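Local atomic coordinates of spherulin-3A (Physarum polycephalum, PDB entry 1HDF), a protein that serves as a calcium-binding structural protein of the beta/gamma-crystallin family, built from two Greek key motifs. Residues D81-R85 / N86-A90. Numbering follows the deposited sequence.
Sequences DLTTR and NLNDA. With CA (calcium ion), chain C; CA (calcium ion), chain D.
L82 and L87 hold the tight side of this turn. The carbonyl oxygen of L82 accepts from L87 N at 2.9 Å and, from the opposite face of its plane, from R85 N at 3.0 Å, so two bonds grip one acceptor. CB of L82 lies 3.6 Å from L87 O, and both buried leucine side chains pack against I60 of strand 56-61, where apolar groups suit the interior. A further bond runs from N86 N to T83 O, 2.9 Å, but the donor stands well above the carbonyl plane. N86 itself has positive phi (61°), a backbone shape that asparagine tolerates well. The segment belongs to the second Greek key motif of the beta/gamma-crystallin fold, in the loop between strands 77-79 and 93-98. An Asx turn leads into the short 3-10 turn 82-84: D81 OD1 accepts the N-H of T83 at 2.8 Å from N, on its anti side. Flanking the turn, CG2 of T83 comes within 3.3 Å of N88 CB. A first torsion of -171° turns the N88 amide so that OD1 lies beside that methyl, while ND2 bonds to S48 OG, itself a calcium ligand. D89, whose carboxylate suits a hard cation, binds the same ion through OD1 at 2.3 Å; A90 O binds the other at 2.5 Å, its backbone carbonyl asking only a small side chain. T84, R85 and N86, polar residues, form the solvent side.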
ATOM      1  N   ASP A  81     -22.072  -5.214 -20.460  1.00 13.10           N
ATOM      2  CA  ASP A  81     -21.325  -5.561 -21.662  1.00 13.41           C
ATOM      3  C   ASP A  81     -20.281  -4.476 -21.931  1.00 13.15           C
ATOM      4  O   ASP A  81     -20.623  -3.349 -22.293  1.00 13.11           O
ATOM      5  CB  ASP A  81     -22.285  -5.676 -22.841  1.00 12.96           C
ATOM      6  CG  ASP A  81     -21.619  -6.215 -24.083  1.00 13.13           C
ATOM      7  OD1 ASP A  81     -20.418  -5.945 -24.284  1.00 12.27           O
ATOM      8  OD2 ASP A  81     -22.303  -6.898 -24.869  1.00 15.20           O
ATOM      9  N   LEU A  82     -19.011  -4.824 -21.758  1.00 13.69           N
ATOM     10  CA  LEU A  82     -17.922  -3.873 -21.961  1.00 13.92           C
ATOM     11  C   LEU A  82     -17.703  -3.430 -23.408  1.00 14.56           C
ATOM     12  O   LEU A  82     -16.910  -2.523 -23.663  1.00 13.33           O
ATOM     13  CB  LEU A  82     -16.614  -4.442 -21.392  1.00 13.86           C
ATOM     14  CG  LEU A  82     -16.446  -4.323 -19.873  1.00 13.08           C
ATOM     15  CD1 LEU A  82     -15.209  -5.074 -19.412  1.00 12.79           C
ATOM     16  CD2 LEU A  82     -16.336  -2.860 -19.503  1.00 13.36           C
ATOM     17  N   THR A  83     -18.389  -4.068 -24.354  1.00 15.12           N
ATOM     18  CA  THR A  83     -18.249  -3.684 -25.753  1.00 15.37           C
ATOM     19  C   THR A  83     -18.791  -2.267 -25.863  1.00 15.48           C
ATOM     20  O   THR A  83     -18.309  -1.457 -26.652  1.00 16.95           O
ATOM     21  CB  THR A  83     -19.050  -4.628 -26.693  1.00 15.35           C
ATOM     22  OG1 THR A  83     -20.434  -4.615 -26.327  1.00 17.07           O
ATOM     23  CG2 THR A  83     -18.526  -6.056 -26.598  1.00 11.86           C
ATOM     24  N   THR A  84     -19.784  -1.972 -25.033  1.00 15.24           N
ATOM     25  CA  THR A  84     -20.411  -0.660 -25.002  1.00 15.33           C
ATOM     26  C   THR A  84     -19.406   0.457 -24.693  1.00 14.97           C
ATOM     27  O   THR A  84     -19.656   1.619 -24.984  1.00 13.50           O
ATOM     28  CB  THR A  84     -21.538  -0.626 -23.948  1.00 15.37           C
ATOM     29  OG1 THR A  84     -22.347   0.535 -24.151  1.00 17.75           O
ATOM     30  CG2 THR A  84     -20.966  -0.564 -22.558  1.00 13.27           C
ATOM     31  N   ARG A  85     -18.275   0.103 -24.091  1.00 14.40           N
ATOM     32  CA  ARG A  85     -17.250   1.091 -23.766  1.00 14.15           C
ATOM     33  C   ARG A  85     -15.952   0.792 -24.525  1.00 14.01           C
ATOM     34  O   ARG A  85     -14.890   1.290 -24.165  1.00 12.91           O
ATOM     35  CB  ARG A  85     -16.970   1.104 -22.257  1.00 14.55           C
ATOM     36  CG  ARG A  85     -18.211   1.234 -21.373  1.00 16.44           C
ATOM     37  CD  ARG A  85     -19.025   2.488 -21.707  1.00 18.31           C
ATOM     38  NE  ARG A  85     -18.279   3.729 -21.487  1.00 18.80           N
ATOM     39  CZ  ARG A  85     -17.999   4.248 -20.292  1.00 19.64           C
ATOM     40  NH1 ARG A  85     -18.400   3.645 -19.176  1.00 18.80           N
ATOM     41  NH2 ARG A  85     -17.316   5.379 -20.211  1.00 19.78           N
ATOM     42  N   ASN A  86     -16.050  -0.030 -25.568  1.00 13.99           N
ATOM     43  CA  ASN A  86     -14.902  -0.401 -26.394  1.00 15.29           C
ATOM     44  C   ASN A  86     -13.817  -1.131 -25.621  1.00 15.72           C
ATOM     45  O   ASN A  86     -12.643  -1.078 -26.000  1.00 15.10           O
ATOM     46  CB  ASN A  86     -14.280   0.839 -27.039  1.00 15.01           C
ATOM     47  CG  ASN A  86     -15.277   1.638 -27.833  1.00 14.92           C
ATOM     48  OD1 ASN A  86     -15.796   1.174 -28.850  1.00 14.24           O
ATOM     49  ND2 ASN A  86     -15.560   2.854 -27.370  1.00 14.96           N
ATOM     50  N   LEU A  87     -14.196  -1.823 -24.553  1.00 16.25           N
ATOM     51  CA  LEU A  87     -13.202  -2.537 -23.763  1.00 16.65           C
ATOM     52  C   LEU A  87     -13.521  -3.994 -23.454  1.00 16.86           C
ATOM     53  O   LEU A  87     -13.129  -4.508 -22.405  1.00 18.48           O
ATOM     54  CB  LEU A  87     -12.942  -1.779 -22.458  1.00 16.77           C
ATOM     55  CG  LEU A  87     -12.186  -0.459 -22.621  1.00 17.54           C
ATOM     56  CD1 LEU A  87     -12.104   0.274 -21.283  1.00 15.58           C
ATOM     57  CD2 LEU A  87     -10.800  -0.743 -23.164  1.00 16.40           C
ATOM     58  N   ASN A  88     -14.224  -4.666 -24.357  1.00 15.81           N
ATOM     59  CA  ASN A  88     -14.554  -6.072 -24.137  1.00 14.76           C
ATOM     60  C   ASN A  88     -13.300  -6.911 -24.396  1.00 14.25           C
ATOM     61  O   ASN A  88     -12.544  -6.635 -25.330  1.00 14.61           O
ATOM     62  CB  ASN A  88     -15.677  -6.504 -25.080  1.00 14.26           C
ATOM     63  CG  ASN A  88     -16.212  -7.894 -24.759  1.00 16.28           C
ATOM     64  OD1 ASN A  88     -16.641  -8.622 -25.651  1.00 15.50           O
ATOM     65  ND2 ASN A  88     -16.201  -8.258 -23.483  1.00 15.14           N
ATOM     66  N   ASP A  89     -13.079  -7.926 -23.563  1.00 14.35           N
ATOM     67  CA  ASP A  89     -11.911  -8.804 -23.695  1.00 14.82           C
ATOM     68  C   ASP A  89     -10.635  -8.033 -24.024  1.00 14.52           C
ATOM     69  O   ASP A  89      -9.930  -8.385 -24.968  1.00 14.24           O
ATOM     70  CB  ASP A  89     -12.139  -9.851 -24.795  1.00 13.54           C
ATOM     71  CG  ASP A  89     -13.355 -10.713 -24.540  1.00 13.81           C
ATOM     72  OD1 ASP A  89     -13.663 -10.980 -23.358  1.00 11.88           O
ATOM     73  OD2 ASP A  89     -13.994 -11.137 -25.525  1.00 12.23           O
ATOM     74  N   ALA A  90     -10.326  -6.997 -23.253  1.00 14.74           N
ATOM     75  CA  ALA A  90      -9.129  -6.212 -23.544  1.00 15.23           C
ATOM     76  C   ALA A  90      -8.456  -5.562 -22.346  1.00 15.97           C
ATOM     77  O   ALA A  90      -7.355  -5.023 -22.478  1.00 16.24           O
ATOM     78  CB  ALA A  90      -9.460  -5.148 -24.580  1.00 15.19           C
TER
HETATM   79 CA    CA C1101     -15.148 -12.193 -22.089  1.00 17.92          CA
HETATM   80 CA    CA D1102      -5.212  -5.838 -23.356  1.00 24.82          CA
HETATM   81  O   HOH W   1     -16.652 -12.810 -24.162  1.00 26.58           O
HETATM   82  O   HOH W   2     -13.782 -14.167 -22.741  1.00  8.99           O
HETATM   83  O   HOH W   3      -2.849  -4.972 -24.430  1.00 27.04           O
HETATM   84  O   HOH W   4      -3.253  -7.452 -24.064  1.00  3.17           O
HETATM   85  O   HOH W   5      -6.012  -5.482 -25.994  1.00 21.03           O